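Long-range contacts in CheC, inhibitor of MCP methylation / FliN fusion protein (Thermotoga maritima, PDB 4HYN), which is a flagellar rotor protein of the CheC phosphatase family, which probably dephosphorylates the chemotaxis response regulator CheY-P at the flagellar switch: residues E7-I12 with V188-Y192; V42-K48 with P158-V164. All coordinates share one frame; numbering follows the deposited sequence.

Contact 1 of 2, residues E7-I12 with V188-Y192; sequences EEKDMI and VKKMY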
loop_
_atom_site.group_PDB
_atom_site.type_symbol
_atom_site.label_atom_id
_atom_site.label_comp_id
_atom_site.label_asym_id
_atom_site.label_seq_id
_atom_site.Cartn_x
_atom_site.Cartn_y
_atom_site.Cartn_z
ATOM N N GLU A 7 -3.746 -19.951 2.323
ATOM C CA GLU A 7 -4.973 -19.485 1.670
ATOM C C GLU A 7 -5.169 -17.991 1.880
ATOM O O GLU A 7 -5.524 -17.268 0.945
ATOM C CB GLU A 7 -6.193 -20.221 2.211
ATOM C CG GLU A 7 -6.292 -21.673 1.789
ATOM C CD GLU A 7 -7.269 -22.460 2.654
ATOM O OE1 GLU A 7 -8.297 -22.931 2.112
ATOM O OE2 GLU A 7 -7.007 -22.609 3.875
ATOM N N GLU A 8 -4.950 -17.532 3.112
ATOM C CA GLU A 8 -5.100 -16.116 3.439
ATOM C C GLU A 8 -4.062 -15.272 2.709
ATOM O O GLU A 8 -4.367 -14.175 2.246
ATOM C CB GLU A 8 -5.023 -15.898 4.948
ATOM C CG GLU A 8 -6.248 -16.399 5.698
ATOM C CD GLU A 8 -6.055 -16.399 7.199
ATOM O OE1 GLU A 8 -6.800 -15.688 7.910
ATOM O OE2 GLU A 8 -5.152 -17.120 7.670
ATOM N N LYS A 9 -2.844 -15.798 2.589
ATOM C CA LYS A 9 -1.782 -15.102 1.876
ATOM C C LYS A 9 -2.111 -15.071 0.385
ATOM O O LYS A 9 -1.804 -14.096 -0.289
ATOM C CB LYS A 9 -0.432 -15.796 2.072
ATOM C CG LYS A 9 0.190 -15.632 3.445
ATOM C CD LYS A 9 1.653 -16.056 3.393
ATOM C CE LYS A 9 2.310 -15.958 4.740
ATOM N NZ LYS A 9 1.638 -16.872 5.700
ATOM N N ASP A 10 -2.695 -16.152 -0.133
ATOM C CA ASP A 10 -3.077 -16.206 -1.549
ATOM C C ASP A 10 -4.187 -15.190 -1.849
ATOM O O ASP A 10 -4.216 -14.596 -2.926
ATOM C CB ASP A 10 -3.528 -17.615 -1.958
ATOM C CG ASP A 10 -2.357 -18.538 -2.303
ATOM O OD1 ASP A 10 -1.494 -18.140 -3.122
ATOM O OD2 ASP A 10 -2.311 -19.675 -1.772
HETATM N N MSE A 11 -5.097 -15.000 -0.899
HETATM C CA MSE A 11 -6.167 -14.031 -1.076
HETATM C C MSE A 11 -5.565 -12.627 -1.154
HETATM O O MSE A 11 -5.978 -11.818 -1.988
HETATM C CB MSE A 11 -7.165 -14.085 0.080
HETATM C CG MSE A 11 -8.132 -12.913 0.076
HETATM SE SE MSE A 11 -8.999 -12.610 1.769
HETATM C CE MSE A 11 -7.518 -11.818 2.728
ATOM N N ILE A 12 -4.598 -12.355 -0.274
ATOM C CA ILE A 12 -3.908 -11.068 -0.224
ATOM C C ILE A 12 -3.353 -10.720 -1.600
ATOM O O ILE A 12 -3.485 -9.585 -2.065
ATOM C CB ILE A 12 -2.709 -11.096 0.766
ATOM C CG1 ILE A 12 -3.190 -11.181 2.215
ATOM C CG2 ILE A 12 -1.828 -9.878 0.567
ATOM C CD1 ILE A 12 -4.160 -10.091 2.601
ATOM N N VAL A 188 -6.564 -9.057 7.885
ATOM C CA VAL A 188 -6.497 -10.102 6.864
ATOM C C VAL A 188 -7.506 -11.214 7.158
ATOM O O VAL A 188 -8.220 -11.664 6.254
ATOM C CB VAL A 188 -5.074 -10.699 6.767
ATOM C CG1 VAL A 188 -5.067 -11.952 5.890
ATOM C CG2 VAL A 188 -4.128 -9.669 6.208
ATOM N N LYS A 189 -7.570 -11.635 8.423
ATOM C CA LYS A 189 -8.501 -12.682 8.859
ATOM C C LYS A 189 -9.940 -12.206 8.637
ATOM O O LYS A 189 -10.818 -12.980 8.251
ATOM C CB LYS A 189 -8.294 -13.006 10.348
ATOM C CG LYS A 189 -9.060 -14.234 10.819
ATOM C CD LYS A 189 -9.866 -14.005 12.101
ATOM C CE LYS A 189 -9.039 -14.285 13.354
ATOM N NZ LYS A 189 -9.846 -14.190 14.611
ATOM N N LYS A 190 -10.163 -10.918 8.874
ATOM C CA LYS A 190 -11.474 -10.310 8.708
ATOM C C LYS A 190 -11.854 -10.306 7.220
ATOM O O LYS A 190 -12.987 -10.622 6.866
ATOM C CB LYS A 190 -11.466 -8.886 9.264
ATOM C CG LYS A 190 -12.713 -8.490 10.026
ATOM C CD LYS A 190 -13.963 -8.591 9.166
ATOM C CE LYS A 190 -14.826 -9.764 9.605
ATOM N NZ LYS A 190 -15.840 -10.163 8.583
HETATM N N MSE A 191 -10.902 -9.947 6.360
HETATM C CA MSE A 191 -11.133 -9.937 4.918
HETATM C C MSE A 191 -11.387 -11.360 4.420
HETATM O O MSE A 191 -12.143 -11.563 3.485
HETATM C CB MSE A 191 -9.927 -9.361 4.175
HETATM C CG MSE A 191 -9.651 -7.890 4.417
HETATM SE SE MSE A 191 -7.993 -7.369 3.540
HETATM C CE MSE A 191 -8.466 -7.903 1.748
ATOM N N TYR A 192 -10.759 -12.340 5.065
ATOM C CA TYR A 192 -10.924 -13.732 4.688
ATOM C C TYR A 192 -12.328 -14.242 5.002
ATOM O O TYR A 192 -12.845 -15.092 4.282
ATOM C CB TYR A 192 -9.870 -14.612 5.367
ATOM C CG TYR A 192 -9.748 -15.976 4.736
ATOM C CD1 TYR A 192 -9.364 -16.113 3.397
ATOM C CD2 TYR A 192 -10.059 -17.133 5.454
ATOM C CE1 TYR A 192 -9.300 -17.365 2.783
ATOM C CE2 TYR A 192 -9.996 -18.397 4.849
ATOM C CZ TYR A 192 -9.620 -18.501 3.510
ATOM O OH TYR A 192 -9.596 -19.737 2.889
#

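Contact 2 of 2, residues V42-K48 with P158-V164; sequences VREEKMK and PEKDVAV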
loop_
_atom_site.group_PDB
_atom_site.type_symbol
_atom_site.label_atom_id
_atom_site.label_comp_id
_atom_site.label_asym_id
_atom_site.label_seq_id
_atom_site.Cartn_x
_atom_site.Cartn_y
_atom_site.Cartn_z
ATOM N N VAL A 42 4.281 -11.798 -0.264
ATOM C CA VAL A 42 3.345 -11.635 0.850
ATOM C C VAL A 42 4.057 -12.309 2.024
ATOM O O VAL A 42 4.248 -13.525 2.045
ATOM C CB VAL A 42 1.967 -12.305 0.611
ATOM C CG1 VAL A 42 1.055 -12.045 1.810
ATOM C CG2 VAL A 42 1.320 -11.757 -0.648
ATOM N N ARG A 43 4.462 -11.502 2.992
ATOM C CA ARG A 43 5.211 -11.987 4.142
ATOM C C ARG A 43 4.540 -11.713 5.487
ATOM O O ARG A 43 4.026 -10.625 5.716
ATOM C CB ARG A 43 6.602 -11.339 4.093
ATOM C CG ARG A 43 7.494 -11.499 5.318
ATOM C CD ARG A 43 8.767 -10.673 5.109
ATOM N NE ARG A 43 9.737 -10.803 6.192
ATOM C CZ ARG A 43 10.659 -11.762 6.272
ATOM N NH1 ARG A 43 10.747 -12.696 5.331
ATOM N NH2 ARG A 43 11.520 -11.766 7.283
ATOM N N GLU A 44 4.503 -12.722 6.352
ATOM C CA GLU A 44 3.928 -12.544 7.674
ATOM C C GLU A 44 5.074 -12.106 8.572
ATOM O O GLU A 44 6.168 -12.664 8.508
ATOM C CB GLU A 44 3.301 -13.829 8.205
ATOM C CG GLU A 44 2.568 -13.603 9.524
ATOM C CD GLU A 44 1.753 -14.791 9.981
ATOM O OE1 GLU A 44 1.663 -15.800 9.243
ATOM O OE2 GLU A 44 1.199 -14.713 11.091
ATOM N N GLU A 45 4.810 -11.128 9.429
ATOM C CA GLU A 45 5.850 -10.582 10.283
ATOM C C GLU A 45 5.317 -10.125 11.636
ATOM O O GLU A 45 4.191 -9.649 11.734
ATOM C CB GLU A 45 6.454 -9.368 9.562
ATOM C CG GLU A 45 7.776 -8.870 10.091
ATOM C CD GLU A 45 8.943 -9.693 9.588
ATOM O OE1 GLU A 45 9.425 -9.405 8.474
ATOM O OE2 GLU A 45 9.375 -10.625 10.299
ATOM N N LYS A 46 6.112 -10.314 12.687
ATOM C CA LYS A 46 5.719 -9.826 14.005
ATOM C C LYS A 46 5.842 -8.301 13.901
ATOM O O LYS A 46 6.745 -7.798 13.232
ATOM C CB LYS A 46 6.686 -10.303 15.087
ATOM C CG LYS A 46 6.514 -11.709 15.608
ATOM C CD LYS A 46 7.561 -11.910 16.698
ATOM C CE LYS A 46 7.578 -13.302 17.296
ATOM N NZ LYS A 46 8.692 -13.421 18.302
HETATM N N MSE A 47 4.944 -7.579 14.564
HETATM C CA MSE A 47 4.949 -6.114 14.553
HETATM C C MSE A 47 6.291 -5.504 14.978
HETATM O O MSE A 47 6.736 -4.520 14.389
HETATM C CB MSE A 47 3.837 -5.594 15.469
HETATM C CG MSE A 47 3.734 -4.075 15.610
HETATM SE SE MSE A 47 3.086 -3.115 14.041
HETATM C CE MSE A 47 4.555 -1.879 13.847
ATOM N N LYS A 48 6.945 -6.108 15.970
ATOM C CA LYS A 48 8.218 -5.595 16.465
ATOM C C LYS A 48 9.351 -5.636 15.453
ATOM O O LYS A 48 10.339 -4.922 15.614
ATOM C CB LYS A 48 8.656 -6.324 17.742
ATOM C CG LYS A 48 9.119 -7.759 17.522
ATOM C CD LYS A 48 9.628 -8.386 18.811
ATOM C CE LYS A 48 10.005 -9.843 18.592
ATOM N NZ LYS A 48 10.360 -10.541 19.868
ATOM N N PRO A 158 3.726 -5.527 20.056
ATOM C CA PRO A 158 4.885 -6.027 19.312
ATOM C C PRO A 158 4.868 -7.516 18.962
ATOM O O PRO A 158 5.564 -7.936 18.040
ATOM C CB PRO A 158 6.068 -5.649 20.209
ATOM C CG PRO A 158 5.466 -5.492 21.578
ATOM C CD PRO A 158 4.149 -4.829 21.282
ATOM N N GLU A 159 4.055 -8.307 19.656
ATOM C CA GLU A 159 3.987 -9.736 19.358
ATOM C C GLU A 159 2.839 -10.116 18.426
ATOM O O GLU A 159 2.705 -11.284 18.055
ATOM C CB GLU A 159 3.922 -10.580 20.637
ATOM C CG GLU A 159 5.173 -10.506 21.523
ATOM C CD GLU A 159 6.430 -11.047 20.849
ATOM O OE1 GLU A 159 6.370 -12.126 20.222
ATOM O OE2 GLU A 159 7.486 -10.393 20.964
ATOM N N LYS A 160 1.984 -9.161 18.076
ATOM C CA LYS A 160 0.891 -9.472 17.160
ATOM C C LYS A 160 1.400 -9.374 15.727
ATOM O O LYS A 160 2.236 -8.527 15.404
ATOM C CB LYS A 160 -0.320 -8.564 17.397
ATOM C CG LYS A 160 -1.007 -8.839 18.719
ATOM C CD LYS A 160 -1.953 -7.730 19.144
ATOM C CE LYS A 160 -3.376 -7.997 18.700
ATOM N NZ LYS A 160 -4.361 -7.113 19.405
ATOM N N ASP A 161 0.908 -10.258 14.871
ATOM C CA ASP A 161 1.354 -10.282 13.489
ATOM C C ASP A 161 0.766 -9.298 12.494
ATOM O O ASP A 161 -0.308 -8.709 12.685
ATOM C CB ASP A 161 1.341 -11.711 12.938
ATOM C CG ASP A 161 2.460 -12.579 13.534
ATOM O OD1 ASP A 161 3.084 -12.172 14.538
ATOM O OD2 ASP A 161 2.721 -13.674 12.998
ATOM N N VAL A 162 1.507 -9.157 11.406
ATOM C CA VAL A 162 1.186 -8.253 10.339
ATOM C C VAL A 162 1.556 -8.915 9.009
ATOM O O VAL A 162 2.271 -9.927 8.978
ATOM C CB VAL A 162 2.018 -6.966 10.546
ATOM C CG1 VAL A 162 3.273 -6.978 9.693
ATOM C CG2 VAL A 162 1.184 -5.736 10.329
ATOM N N ALA A 163 1.028 -8.371 7.917
ATOM C CA ALA A 163 1.341 -8.871 6.586
ATOM C C ALA A 163 2.021 -7.748 5.818
ATOM O O ALA A 163 1.525 -6.611 5.780
ATOM C CB ALA A 163 0.089 -9.312 5.864
ATOM N N VAL A 164 3.195 -8.054 5.271
ATOM C CA VAL A 164 3.947 -7.092 4.485
ATOM C C VAL A 164 3.808 -7.543 3.041
ATOM O O VAL A 164 4.289 -8.609 2.656
ATOM C CB VAL A 164 5.434 -7.016 4.924
ATOM C CG1 VAL A 164 6.209 -6.062 4.024
ATOM C CG2 VAL A 164 5.533 -6.538 6.379
#

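Contact 1 of 2, residues E7-I12 with V188-Y192
The helical segments E7-I12 and V188-Y192 cross almost at right angles, 85° between their N-to-C directions, with axes 10.0 Å apart at closest approach; E8 and Y192 are the nearest pair along the backbones. Y192 carries the largest share of the buried surface. Its CG stands anti to the backbone N (chi1 -164°), which sends the ring across to the first helix. The CG of E8 sits over one face of this ring, 3.9 Å from the centroid, in a CH-pi contact. The carboxylate of E8 continues past Y192 and lies alongside K189, with OE1 3.6 Å from K189 CA. Its other oxygen, OE2, accepts a hydrogen bond from the backbone N of T5, just before helix 6-30. M11 meets the same ring at its edge. Its SE lies in the ring plane, 5.2 Å from the centroid, in a Met-aromatic contact of a selenomethionine. E7 comes to the phenol end, where its CB is 3.5 Å from Y192 OH.

The crossing joins the N-terminal part of helix 6-30 to the C-terminal helix 185-200 of this CheC-like domain. Both helices pack near strand 177-184, since I12 and V188 each also touch I183.

Apolar side chains meet beside the ring. The M11 chain runs out extended and bends at its last torsion (chi3 75°), which tucks CE against the second helix, 3.7 Å from M191 CB. I12 crosses V188 at about a right angle, and its CD1 lies 3.6 Å from V188 CG2.

Contact 2 of 2, residues V42-K48 with P158-V164
Backbone hydrogen bonds join R43 with V164 and E45 with V162, two hydrogen-bonded pairs of antiparallel strands. Each pair is bonded in both directions; the bond from V164 N to R43 O is 2.7 Å long. Further along, M47 N donates to K160 O and K48 N to P158 O.

E44 OE2 lies 2.7 Å from D161 OD2, and the two carboxylates are turned 84° apart. Their closeness suggests that one acid may be protonated. E44 also accepts hydrogen bonds from the backbone N atoms of V3 and L4.

On the strand itself, R43 NE donates to E45 OE1 at 2.7 Å in a salt bridge. The donor lies above the carboxylate plane, while the oxygen stays close to the guanidinium plane. Two more salt bridges hold E159 between K46 and K48. K48 NZ binds E159 OE2 at 3.1 Å, on the syn lone pair of that oxygen. K46 NZ reaches E159 OE1 at 3.3 Å, a weak bond. E159 is bent at chi2 (-63°), which brings its carboxylate back to the two amines. K46 runs extended beside it and points the same way.

E45 CB lies 4.0 Å from V162 CG1, and the CB atoms of K48 and P158 are 3.6 Å apart. V162 touches V182 and V164 touches Y180, both of strand 177-184. The arrangement is an antiparallel pairing in which strand 35-46, outermost in the six-stranded sheet of this CheC-like domain, lies against strand 161-171.

How the contacts relate
From the N terminus, helix 6-30 comes first and carries segment 7-12 of contact 1. Strand 35-46 follows it and brings in segment 42-48 of contact 2. Much later the chain returns on strand 161-171 and closes the loop of contact 2. It then passes through strand 177-184 into helix 185-200, where contact 1 closes the longer loop. Contact 2 is therefore nested inside contact 1. Their centres are about 14 Å apart, and they touch: I12 packs on V42 and V188 on A163. Contact 1 joins the first and last helices, contact 2 joins two neighbouring strands, and through these touches the helix pair packs on the sheet.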